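Side-chain contacts in probable transcriptional regulator (Rhodococcus jostii, PDB 3HIM), which probably binds cis-regulatory DNA as a TetR-family regulator, through an N-terminal helix-turn-helix domain, and so controls transcription: residues R20-A25 / L64-L69; E27-K32 / A111-Y116; D91-T96 / E193-M198; H104-A109 / S182-I187; R142-G147 / E159-A164. One frame throughout, in Å; residues are numbered along the deposited sequence.

In the fold
From the N terminus, interaction 1 joins helix 16-32 to helix 60-82 and closes a loop around the predicted helix-turn-helix. Interaction 2 opens on the same first helix before that loop closes, so the two cross along the chain; they also touch in space. Its other end, on helix 108-116, ties the DNA-binding domain to the C-terminal domain. Interaction 2 also crosses interactions 3 and 4. Interaction 3 closes the longest loop of the five, from 91-96 to 193-198; interaction 4 lies within that span, and interaction 5 within both. Interactions 3 and 5 touch, with centres about 10 Å apart, whereas interaction 1 lies about 31 Å from either, centre to centre, across the chain's centre.

Interaction 1: R20-A25 / L64-L69; sequences RIRAAA and LYAISL
The guanidinium group of Arg22 is gripped by two partners: NH2 forms a salt bridge with Glu70 OE2, one residue beyond 64-69, and NH1 a hydrogen bond with the hydroxyl of Tyr57. On its way there the arginine chain passes over helix 60-82, and its CD rests on Ala66 CB at 3.8 Å. A bend at the third torsion (chi3 -62°) turns the charged end away from the line of the preceding methylenes, so the aliphatic part packs while the polar part finds its mates. The rest of the contact is made by Ile67. Its CG1 lies against Arg22 CB at 4.0 Å, and CD1 reaches further, to 3.8 Å from Ala25 CB and an equal 3.8 Å from Arg22 O. With CG1 swung beside the backbone N (chi1 -69°), the longer branch extends toward helix 16-32. The methyl thus enters between residues one helical turn apart. An alanine in place of Ile67 would remove this branch and would probably open a gap beside Ala25 and the base of the Arg22 chain. The short helical segments meet almost perpendicularly, their axes 10.0 Å apart at closest approach and 92° apart in direction, which confines the contact to few residues. Leu63 also packs on Arg22 and Ala25. This packing fixes the first helix of the TetR-type DNA-binding domain against the long helix that leads out of it. With all four touching residues buried, the arginine's methylenes supply apolar surface here, while Glu70 probably offsets the charge at its end.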
# COMPACT_ATOMS: atom_id res chain seq x y z
N ARG B 20 15.18 -21.58 2.13
CA ARG B 20 14.63 -22.10 0.88
C ARG B 20 13.11 -22.35 1.00
O ARG B 20 12.35 -22.10 0.05
CB ARG B 20 15.36 -23.41 0.50
CG ARG B 20 14.88 -24.13 -0.75
CD ARG B 20 15.86 -25.25 -1.12
NE ARG B 20 15.39 -26.11 -2.21
CZ ARG B 20 14.61 -27.19 -2.06
NH1 ARG B 20 14.18 -27.56 -0.85
NH2 ARG B 20 14.24 -27.90 -3.13
N ILE B 21 12.68 -22.86 2.14
CA ILE B 21 11.24 -23.09 2.37
C ILE B 21 10.49 -21.76 2.38
O ILE B 21 9.42 -21.64 1.77
CB ILE B 21 10.99 -23.93 3.65
CG1 ILE B 21 11.51 -25.36 3.45
CG2 ILE B 21 9.47 -23.92 4.07
CD1 ILE B 21 11.88 -26.08 4.74
N ARG B 22 11.07 -20.75 3.04
CA ARG B 22 10.47 -19.42 3.12
C ARG B 22 10.35 -18.78 1.75
O ARG B 22 9.28 -18.26 1.41
CB ARG B 22 11.25 -18.50 4.06
CG ARG B 22 11.30 -18.97 5.49
CD ARG B 22 11.66 -17.83 6.43
NE ARG B 22 12.98 -17.26 6.19
CZ ARG B 22 14.13 -17.82 6.57
NH1 ARG B 22 14.15 -19.00 7.17
NH2 ARG B 22 15.28 -17.19 6.34
N ALA B 23 11.43 -18.83 0.95
CA ALA B 23 11.37 -18.31 -0.41
C ALA B 23 10.25 -19.00 -1.20
O ALA B 23 9.43 -18.33 -1.85
CB ALA B 23 12.71 -18.44 -1.13
N ALA B 24 10.19 -20.33 -1.13
CA ALA B 24 9.15 -21.06 -1.87
C ALA B 24 7.76 -20.72 -1.34
O ALA B 24 6.82 -20.58 -2.13
CB ALA B 24 9.38 -22.57 -1.82
N ALA B 25 7.64 -20.59 -0.03
CA ALA B 25 6.35 -20.25 0.57
C ALA B 25 5.89 -18.86 0.10
O ALA B 25 4.70 -18.65 -0.14
CB ALA B 25 6.41 -20.31 2.08
N LEU B 64 4.66 -18.30 8.19
CA LEU B 64 4.27 -16.93 7.88
C LEU B 64 4.99 -15.94 8.83
O LEU B 64 5.52 -14.91 8.38
CB LEU B 64 2.75 -16.76 7.98
CG LEU B 64 2.27 -15.31 7.90
CD1 LEU B 64 2.42 -14.80 6.46
CD2 LEU B 64 0.82 -15.19 8.39
N TYR B 65 5.00 -16.27 10.12
CA TYR B 65 5.69 -15.46 11.12
C TYR B 65 7.16 -15.33 10.78
O TYR B 65 7.70 -14.22 10.80
CB TYR B 65 5.50 -16.05 12.52
CG TYR B 65 6.38 -15.37 13.56
CD1 TYR B 65 6.26 -14.00 13.82
CD2 TYR B 65 7.34 -16.10 14.27
CE1 TYR B 65 7.07 -13.36 14.77
CE2 TYR B 65 8.16 -15.48 15.23
CZ TYR B 65 8.01 -14.11 15.47
OH TYR B 65 8.79 -13.49 16.39
N ALA B 66 7.82 -16.45 10.44
CA ALA B 66 9.22 -16.37 10.02
C ALA B 66 9.38 -15.41 8.83
O ALA B 66 10.26 -14.56 8.85
CB ALA B 66 9.79 -17.76 9.69
N ILE B 67 8.54 -15.54 7.82
CA ILE B 67 8.61 -14.66 6.64
C ILE B 67 8.42 -13.19 7.05
O ILE B 67 9.18 -12.33 6.66
CB ILE B 67 7.57 -15.10 5.56
CG1 ILE B 67 7.98 -16.45 4.95
CG2 ILE B 67 7.40 -14.06 4.45
CD1 ILE B 67 6.87 -17.15 4.18
N SER B 68 7.44 -12.93 7.90
CA SER B 68 7.08 -11.57 8.27
C SER B 68 8.16 -10.93 9.17
O SER B 68 8.52 -9.76 9.02
CB SER B 68 5.71 -11.57 8.94
OG SER B 68 5.30 -10.25 9.23
N LEU B 69 8.69 -11.72 10.09
CA LEU B 69 9.79 -11.28 10.96
C LEU B 69 11.02 -10.93 10.13
O LEU B 69 11.61 -9.85 10.29
CB LEU B 69 10.12 -12.40 11.94
CG LEU B 69 11.25 -12.20 12.95
CD1 LEU B 69 10.88 -11.10 13.97
CD2 LEU B 69 11.53 -13.54 13.65

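Interaction 2: E27-K32 / A111-Y116; sequences EVFAAK and ARVGQY
A first torsion that sets CG opposite the carbonyl carbon (chi1 -72°) brings the CD2 edge of the Phe29 ring to Val113, toward which the backbone already points CB; the rotation of Val113 (chi1 170°) puts one methyl against the ring and the other against CB. CG1 of Val113, anti to the backbone N, meets the rim of the ring near its plane, 3.8 Å from Phe29 CD2. The second methyl, CG2, turns to the base of the same side chain and stands 3.9 Å from Phe29 CB. The two side chains cross at about a right angle, and the forked valine addresses the phenylalanine at two points along its length. Val113 CG2 also comes to 4.3 Å from Ala30 N, so it borders the backbone of the next residue. At the nearest point of the two backbones, the CA atoms of Ala30 and Val113 are 6.9 Å apart. This is the junction between the two domains of the TetR fold: helix 16-32 belongs to the DNA-binding part, helix 108-116 to the C-terminal domain, and they meet here through apolar groups without a hydrogen bond between the segments. Helix 60-82 borders the site too, since Leu64 and Ile67 both pack on Val113, while the ring of Tyr34 stands edge-to-face to that of Phe29. On the same helix as Val113, Tyr116 makes an edge-to-face pair with Tyr116 of the second subunit, and Arg112 donates from NE to Ser173 O.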
# COMPACT_ATOMS: atom_id res chain seq x y z
N GLU B 27 6.52 -17.33 -2.80
CA GLU B 27 6.00 -17.55 -4.14
C GLU B 27 4.61 -18.22 -4.10
O GLU B 27 3.68 -17.75 -4.73
CB GLU B 27 7.01 -18.37 -4.97
N VAL B 28 4.47 -19.29 -3.31
CA VAL B 28 3.21 -20.03 -3.24
C VAL B 28 2.14 -19.18 -2.55
O VAL B 28 0.99 -19.12 -3.03
CB VAL B 28 3.36 -21.42 -2.55
CG1 VAL B 28 2.01 -22.10 -2.38
CG2 VAL B 28 4.27 -22.34 -3.36
N PHE B 29 2.50 -18.51 -1.46
CA PHE B 29 1.57 -17.62 -0.77
C PHE B 29 1.08 -16.53 -1.72
O PHE B 29 -0.11 -16.23 -1.77
CB PHE B 29 2.17 -17.02 0.50
CG PHE B 29 2.33 -18.00 1.65
CD1 PHE B 29 1.61 -19.21 1.70
CD2 PHE B 29 3.19 -17.69 2.72
CE1 PHE B 29 1.77 -20.09 2.77
CE2 PHE B 29 3.33 -18.56 3.80
CZ PHE B 29 2.63 -19.76 3.82
N ALA B 30 2.00 -15.95 -2.50
CA ALA B 30 1.65 -14.97 -3.52
C ALA B 30 0.78 -15.54 -4.66
O ALA B 30 -0.08 -14.83 -5.19
CB ALA B 30 2.89 -14.30 -4.08
N ALA B 31 0.98 -16.81 -5.02
CA ALA B 31 0.22 -17.44 -6.12
C ALA B 31 -1.18 -17.98 -5.76
O ALA B 31 -2.16 -17.68 -6.45
CB ALA B 31 1.06 -18.53 -6.81
N LYS B 32 -1.27 -18.76 -4.68
CA LYS B 32 -2.52 -19.46 -4.33
C LYS B 32 -3.31 -18.78 -3.21
O LYS B 32 -4.43 -19.19 -2.90
CB LYS B 32 -2.21 -20.91 -3.94
N ALA B 111 7.63 -8.60 0.99
CA ALA B 111 6.95 -7.50 1.72
C ALA B 111 5.43 -7.70 1.73
O ALA B 111 4.79 -7.58 2.77
CB ALA B 111 7.31 -6.15 1.14
N ARG B 112 4.86 -8.02 0.56
CA ARG B 112 3.43 -8.28 0.47
C ARG B 112 2.95 -9.39 1.42
O ARG B 112 1.95 -9.22 2.12
CB ARG B 112 3.04 -8.58 -0.98
CG ARG B 112 2.95 -7.32 -1.82
CD ARG B 112 2.51 -7.58 -3.24
NE ARG B 112 3.65 -7.56 -4.16
CZ ARG B 112 4.02 -8.59 -4.90
NH1 ARG B 112 3.34 -9.73 -4.85
NH2 ARG B 112 5.08 -8.49 -5.71
N VAL B 113 3.67 -10.51 1.46
CA VAL B 113 3.28 -11.65 2.28
C VAL B 113 3.35 -11.26 3.77
O VAL B 113 2.42 -11.51 4.54
CB VAL B 113 4.12 -12.93 1.96
CG1 VAL B 113 3.87 -14.01 2.98
CG2 VAL B 113 3.80 -13.45 0.53
N GLY B 114 4.45 -10.61 4.13
CA GLY B 114 4.63 -10.05 5.46
C GLY B 114 3.56 -9.07 5.87
O GLY B 114 3.10 -9.12 7.00
N GLN B 115 3.17 -8.16 4.98
CA GLN B 115 2.22 -7.10 5.32
C GLN B 115 0.75 -7.54 5.28
O GLN B 115 -0.02 -7.20 6.16
CB GLN B 115 2.42 -5.86 4.44
N TYR B 116 0.36 -8.31 4.27
CA TYR B 116 -1.06 -8.48 3.97
C TYR B 116 -1.71 -9.61 4.77
O TYR B 116 -2.94 -9.66 4.89
CB TYR B 116 -1.31 -8.70 2.46
CG TYR B 116 -0.80 -7.62 1.50
CD1 TYR B 116 -0.29 -6.40 1.96
CD2 TYR B 116 -0.87 -7.82 0.12
CE1 TYR B 116 0.18 -5.43 1.07
CE2 TYR B 116 -0.42 -6.85 -0.78
CZ TYR B 116 0.12 -5.66 -0.29
OH TYR B 116 0.56 -4.70 -1.19

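Interaction 3: D91-T96 / E193-M198; sequences DRLMST and ELALRM
The flat group that enters this contact is the peptide carbonyl of Ala195, not a ring: its O is approached by the methyl CD2 of Leu93 at 3.9 Å. Around it two helices of the all-helical TetR-type C-terminal domain, 89-106 and 184-198, pack in a roughly antiparallel sense. Their short segments run 140° apart in direction, with axes 9.7 Å from each other at closest approach. Leu93 is central to the contact. Its CG is turned anti to the backbone N (chi1 -167°), which directs CD2 across the interface. There the methyl meets CD2 of Leu196 at 3.8 Å, and it lies 4.2 Å from Ala195 CB. The leucines slide past each other in opposite directions, which leaves CD2 of one beside CD2 of the other. Leu196 uses its other branch differently: CD1 touches the CG methylene of Met94, again at 3.8 Å, toward the exposed margin of the contact. Thus the forked end of Leu196 is shared between two successive residues of helix 89-106. The side chains meet through apolar groups, no hydrogen bond crosses between the segments, and Leu93 is additionally covered by Val199. Helix 184-198 also takes part in the dimer interface, where Met198 packs on Met198 of the second subunit. Within helix 89-106, the buried hydroxyl of Thr96 folds back on its own helix: Thr96 OG1 donates to Arg92 O at 2.9 Å, while Thr96 N reaches the same oxygen from the opposite face of its carbonyl plane.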
# COMPACT_ATOMS: atom_id res chain seq x y z
N ASP B 91 20.28 15.06 4.89
CA ASP B 91 21.08 13.98 4.30
C ASP B 91 20.70 12.62 4.90
O ASP B 91 20.73 11.61 4.21
CB ASP B 91 22.58 14.18 4.59
CG ASP B 91 23.14 15.44 3.95
OD1 ASP B 91 23.17 15.55 2.72
OD2 ASP B 91 23.56 16.33 4.71
N ARG B 92 20.41 12.62 6.20
CA ARG B 92 19.88 11.43 6.89
C ARG B 92 18.54 11.00 6.29
O ARG B 92 18.29 9.80 6.10
CB ARG B 92 19.71 11.73 8.39
CG ARG B 92 21.04 11.99 9.13
CD ARG B 92 20.86 12.38 10.59
NE ARG B 92 20.22 11.32 11.36
CZ ARG B 92 19.89 11.39 12.65
NH1 ARG B 92 20.13 12.49 13.34
NH2 ARG B 92 19.27 10.37 13.24
N LEU B 93 17.68 11.97 6.00
CA LEU B 93 16.38 11.71 5.40
C LEU B 93 16.50 11.21 3.97
O LEU B 93 15.82 10.26 3.60
CB LEU B 93 15.48 12.96 5.49
CG LEU B 93 14.01 12.68 5.18
CD1 LEU B 93 13.38 11.76 6.25
CD2 LEU B 93 13.23 13.98 5.01
N MET B 94 17.36 11.84 3.16
CA MET B 94 17.62 11.32 1.83
C MET B 94 18.05 9.84 1.91
O MET B 94 17.59 9.00 1.13
CB MET B 94 18.70 12.14 1.11
CG MET B 94 18.30 13.59 0.76
SD MET B 94 19.65 14.65 0.15
CE MET B 94 20.58 13.50 -0.86
N SER B 95 18.92 9.54 2.86
CA SER B 95 19.58 8.23 2.89
C SER B 95 18.62 7.12 3.31
O SER B 95 18.56 6.04 2.69
CB SER B 95 20.78 8.27 3.86
OG SER B 95 21.48 7.05 3.83
N THR B 96 17.88 7.40 4.37
CA THR B 96 16.94 6.42 4.89
C THR B 96 15.75 6.23 3.96
O THR B 96 15.31 5.09 3.79
CB THR B 96 16.43 6.80 6.27
OG1 THR B 96 15.91 8.14 6.22
CG2 THR B 96 17.56 6.70 7.31
N GLU B 193 12.86 13.61 -3.00
CA GLU B 193 12.50 15.02 -3.25
C GLU B 193 11.21 15.40 -2.53
O GLU B 193 11.09 16.50 -1.96
CB GLU B 193 12.33 15.27 -4.74
CG GLU B 193 13.66 15.22 -5.49
CD GLU B 193 13.48 14.90 -6.96
OE1 GLU B 193 12.31 14.75 -7.42
OE2 GLU B 193 14.51 14.77 -7.64
N LEU B 194 10.24 14.48 -2.56
CA LEU B 194 8.93 14.73 -1.97
C LEU B 194 8.97 14.73 -0.44
O LEU B 194 8.32 15.57 0.19
CB LEU B 194 7.88 13.76 -2.52
CG LEU B 194 7.57 13.93 -4.01
CD1 LEU B 194 6.98 12.63 -4.59
CD2 LEU B 194 6.64 15.12 -4.27
N ALA B 195 9.71 13.80 0.15
CA ALA B 195 9.93 13.74 1.60
C ALA B 195 10.58 15.04 2.13
O ALA B 195 10.17 15.60 3.16
CB ALA B 195 10.80 12.51 1.95
N LEU B 196 11.60 15.53 1.44
CA LEU B 196 12.22 16.78 1.87
C LEU B 196 11.21 17.90 1.82
O LEU B 196 11.13 18.69 2.76
CB LEU B 196 13.48 17.10 1.06
CG LEU B 196 14.63 16.13 1.35
CD1 LEU B 196 15.72 16.31 0.29
CD2 LEU B 196 15.21 16.29 2.76
N ARG B 197 10.41 17.94 0.75
CA ARG B 197 9.38 18.97 0.61
C ARG B 197 8.31 18.88 1.69
O ARG B 197 7.86 19.90 2.22
CB ARG B 197 8.74 18.90 -0.78
CG ARG B 197 9.56 19.54 -1.88
CD ARG B 197 9.23 21.01 -1.98
NE ARG B 197 9.89 21.71 -3.10
CZ ARG B 197 9.32 21.99 -4.27
NH1 ARG B 197 8.08 21.61 -4.54
NH2 ARG B 197 10.00 22.65 -5.19
N MET B 198 7.91 17.65 2.00
CA MET B 198 6.93 17.36 3.03
C MET B 198 7.37 17.91 4.39
O MET B 198 6.55 18.48 5.11
CB MET B 198 6.71 15.84 3.14
CG MET B 198 5.65 15.31 2.18
SD MET B 198 5.36 13.54 2.46
CE MET B 198 6.50 12.90 1.24

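Interaction 4: H104-A109 / S182-I187; sequences HADNRA and SDPRII
The backbones come nearest at Ala105 and Pro184, with CA atoms 5.9 Å apart, where the end of helix 89-106 meets the start of helix 184-198. At Asn107 the first of these helices breaks, and helix 108-116 begins immediately after it; the second helix starts behind its N-cap, Asp183. Pro184 carries the contact from its side. Its CB packs on the methyl of Ala105 at 4.0 Å, while CG of the same ring comes to 3.5 Å from Asp106 OD1. The first torsion of the aspartate (chi1 -68°) lays its CG next to the backbone N, which brings the carboxylate across the proline at about a right angle. The proline ring is therefore touched by a buried methyl at one carbon and by an exposed carboxylate oxygen at the next. Polar groups secure both helix ends. Arg108 NH1 bridges the break by donating to Ala105 O at 2.8 Å, from above the carbonyl plane (38° out of it), although the oxygen lies nearly in the plane of the guanidinium. On the other segment, Asp183 OD1 accepts from Arg185 N at 2.9 Å, the capping bond. Its second oxygen, OD2, forms a salt bridge with Arg185 NH2 at 2.6 Å, approached on the syn side. One carboxylate thus caps the helix and holds the arginine end. Helix 158-175 and the loop after it lie beside this contact: Val172 and Phe176 cover Ala105, Trp175 packs on Ile187, and Ile187 also meets Leu163 of the second subunit.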
# COMPACT_ATOMS: atom_id res chain seq x y z
N HIS B 104 11.73 -1.75 -0.42
CA HIS B 104 10.37 -2.10 -0.74
C HIS B 104 10.11 -2.48 -2.21
O HIS B 104 9.22 -3.29 -2.49
CB HIS B 104 9.43 -1.00 -0.26
CG HIS B 104 8.99 -1.17 1.16
ND1 HIS B 104 8.05 -2.11 1.54
CD2 HIS B 104 9.37 -0.54 2.30
CE1 HIS B 104 7.87 -2.05 2.84
NE2 HIS B 104 8.65 -1.09 3.32
N ALA B 105 10.87 -1.91 -3.13
CA ALA B 105 10.85 -2.33 -4.53
C ALA B 105 11.52 -3.71 -4.72
O ALA B 105 10.89 -4.62 -5.27
CB ALA B 105 11.51 -1.30 -5.41
N ASP B 106 12.77 -3.85 -4.29
CA ASP B 106 13.49 -5.15 -4.37
C ASP B 106 12.83 -6.31 -3.62
O ASP B 106 12.83 -7.44 -4.10
CB ASP B 106 14.92 -5.03 -3.85
CG ASP B 106 15.82 -4.16 -4.73
OD1 ASP B 106 15.47 -3.86 -5.90
OD2 ASP B 106 16.90 -3.80 -4.22
N ASN B 107 12.28 -6.06 -2.44
CA ASN B 107 11.72 -7.17 -1.65
C ASN B 107 10.21 -7.21 -1.60
O ASN B 107 9.64 -7.71 -0.62
CB ASN B 107 12.29 -7.14 -0.23
CG ASN B 107 13.79 -7.21 -0.25
OD1 ASN B 107 14.36 -8.28 -0.43
ND2 ASN B 107 14.44 -6.07 -0.10
N ARG B 108 9.59 -6.72 -2.67
CA ARG B 108 8.13 -6.52 -2.72
C ARG B 108 7.31 -7.79 -2.45
O ARG B 108 6.25 -7.72 -1.80
CB ARG B 108 7.68 -5.85 -4.04
CG ARG B 108 8.07 -6.59 -5.33
CD ARG B 108 7.92 -5.71 -6.59
NE ARG B 108 8.27 -6.43 -7.81
CZ ARG B 108 9.49 -6.49 -8.33
NH1 ARG B 108 10.52 -5.86 -7.75
NH2 ARG B 108 9.70 -7.18 -9.44
N ALA B 109 7.78 -8.93 -2.97
CA ALA B 109 7.03 -10.20 -2.85
C ALA B 109 7.03 -10.66 -1.42
O ALA B 109 5.99 -10.95 -0.86
CB ALA B 109 7.61 -11.29 -3.78
N SER B 182 10.29 1.35 -12.98
CA SER B 182 10.71 -0.05 -12.96
C SER B 182 12.15 -0.14 -12.42
O SER B 182 12.69 -1.23 -12.20
CB SER B 182 10.57 -0.65 -14.36
OG SER B 182 11.34 0.10 -15.28
N ASP B 183 12.75 1.03 -12.19
CA ASP B 183 14.09 1.12 -11.61
C ASP B 183 13.95 1.69 -10.19
O ASP B 183 13.57 2.85 -10.04
CB ASP B 183 14.96 2.02 -12.50
CG ASP B 183 16.37 2.20 -11.97
OD1 ASP B 183 16.62 1.92 -10.78
OD2 ASP B 183 17.24 2.64 -12.75
N PRO B 184 14.24 0.88 -9.14
CA PRO B 184 14.16 1.36 -7.74
C PRO B 184 14.86 2.71 -7.50
O PRO B 184 14.39 3.52 -6.71
CB PRO B 184 14.89 0.26 -6.93
CG PRO B 184 14.94 -0.95 -7.81
CD PRO B 184 14.73 -0.52 -9.24
N ARG B 185 15.97 2.94 -8.18
CA ARG B 185 16.77 4.14 -7.93
C ARG B 185 16.00 5.39 -8.34
O ARG B 185 16.06 6.39 -7.64
CB ARG B 185 18.11 4.05 -8.66
CG ARG B 185 18.99 2.89 -8.17
CD ARG B 185 20.12 2.57 -9.14
NE ARG B 185 19.65 2.66 -10.51
CZ ARG B 185 20.36 2.30 -11.58
NH1 ARG B 185 21.58 1.80 -11.45
NH2 ARG B 185 19.82 2.45 -12.79
N ILE B 186 15.25 5.31 -9.44
CA ILE B 186 14.44 6.43 -9.92
C ILE B 186 13.28 6.74 -8.95
O ILE B 186 13.06 7.89 -8.53
CB ILE B 186 13.93 6.20 -11.39
CG1 ILE B 186 15.11 6.09 -12.35
CG2 ILE B 186 12.94 7.30 -11.82
CD1 ILE B 186 14.75 5.75 -13.83
N ILE B 187 12.53 5.72 -8.55
CA ILE B 187 11.44 5.99 -7.63
C ILE B 187 11.95 6.54 -6.29
O ILE B 187 11.39 7.51 -5.76
CB ILE B 187 10.44 4.80 -7.48
CG1 ILE B 187 9.25 5.21 -6.59
CG2 ILE B 187 11.13 3.56 -6.92
CD1 ILE B 187 8.47 6.42 -7.09

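Interaction 5: R142-G147 / E159-A164; sequences RIIEAG and EAAALA
In the helical C-terminal domain of the TetR fold, the neighbouring helices 123-149 and 158-175 are joined here by one isoleucine, Ile144, set against the small side chains of Ala161 and Ala162. The reaching atom is the terminal methyl CD1. It sits 3.9 Å from Ala161 CB and 3.8 Å from Ala162 N, while Ala162 CB is a little farther off at 4.4 Å from the same methyl. CG1 of Ile144 stands beside its backbone N (chi1 -61°), and the extended next torsion (chi2 170°) carries CD1 well out from its own helix. Because the opposing residues are alanines, the methyl can come right up to the backbone of helix 158-175. The CA atoms of Ile144 and Ala162 are nevertheless 7.7 Å apart, a distance spanned by the isoleucine chain. All three residues are buried and no hydrogen bond crosses between the segments. Val199 packs on both Ile144 and Ala161, and Pro155 adds to the cover of Ile144. Helix 158-175 also faces the second subunit, where Leu163 and Ala164 meet Tyr191 and Leu194 in an interface built from helices, as in other TetR-family dimers, while Ile143 faces helix 89-106 of its own chain.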
# COMPACT_ATOMS: atom_id res chain seq x y z
N ARG B 142 12.67 10.28 14.41
CA ARG B 142 13.92 10.78 14.99
C ARG B 142 14.63 11.75 14.02
O ARG B 142 15.01 12.85 14.42
CB ARG B 142 14.85 9.62 15.39
N ILE B 143 14.74 11.36 12.75
CA ILE B 143 15.42 12.19 11.75
C ILE B 143 14.66 13.50 11.59
O ILE B 143 15.27 14.57 11.60
CB ILE B 143 15.59 11.46 10.39
CG1 ILE B 143 16.68 10.39 10.52
CG2 ILE B 143 15.94 12.45 9.24
CD1 ILE B 143 16.50 9.22 9.58
N ILE B 144 13.33 13.41 11.50
CA ILE B 144 12.51 14.59 11.30
C ILE B 144 12.62 15.54 12.51
O ILE B 144 12.76 16.76 12.34
CB ILE B 144 11.06 14.23 10.95
CG1 ILE B 144 11.03 13.44 9.63
CG2 ILE B 144 10.22 15.51 10.81
CD1 ILE B 144 9.65 12.83 9.31
N GLU B 145 12.61 14.95 13.70
CA GLU B 145 12.85 15.68 14.94
C GLU B 145 14.23 16.34 14.93
O GLU B 145 14.36 17.53 15.23
CB GLU B 145 12.76 14.74 16.13
CG GLU B 145 11.33 14.36 16.48
CD GLU B 145 11.23 13.28 17.54
OE1 GLU B 145 12.27 12.85 18.11
OE2 GLU B 145 10.10 12.86 17.82
N ALA B 146 15.25 15.58 14.56
CA ALA B 146 16.60 16.12 14.52
C ALA B 146 16.65 17.39 13.68
O ALA B 146 17.23 18.37 14.10
CB ALA B 146 17.57 15.09 13.99
N GLY B 147 16.04 17.35 12.50
CA GLY B 147 16.04 18.49 11.57
C GLY B 147 15.25 19.69 12.06
O GLY B 147 15.61 20.85 11.78
N GLU B 159 4.56 13.33 13.33
CA GLU B 159 3.98 11.99 13.20
C GLU B 159 3.29 11.80 11.85
O GLU B 159 3.43 10.74 11.24
CB GLU B 159 3.01 11.69 14.35
N ALA B 160 2.55 12.81 11.37
CA ALA B 160 1.94 12.75 10.02
C ALA B 160 2.99 12.57 8.92
O ALA B 160 2.80 11.79 7.98
CB ALA B 160 1.11 13.98 9.75
N ALA B 161 4.11 13.28 9.04
CA ALA B 161 5.20 13.19 8.07
C ALA B 161 5.86 11.80 8.06
O ALA B 161 6.09 11.22 6.98
CB ALA B 161 6.23 14.29 8.29
N ALA B 162 6.15 11.27 9.24
CA ALA B 162 6.70 9.92 9.36
C ALA B 162 5.73 8.86 8.82
O ALA B 162 6.14 8.00 8.05
CB ALA B 162 7.11 9.62 10.79
N LEU B 163 4.44 8.95 9.20
CA LEU B 163 3.40 8.08 8.61
C LEU B 163 3.42 8.15 7.09
O LEU B 163 3.51 7.12 6.42
CB LEU B 163 1.98 8.38 9.11
CG LEU B 163 0.83 7.81 8.22
CD1 LEU B 163 0.72 6.25 8.27
CD2 LEU B 163 -0.53 8.41 8.57
N ALA B 164 3.35 9.37 6.53
CA ALA B 164 3.26 9.47 5.09
C ALA B 164 4.45 8.82 4.40
O ALA B 164 4.29 8.14 3.37
CB ALA B 164 3.09 10.91 4.64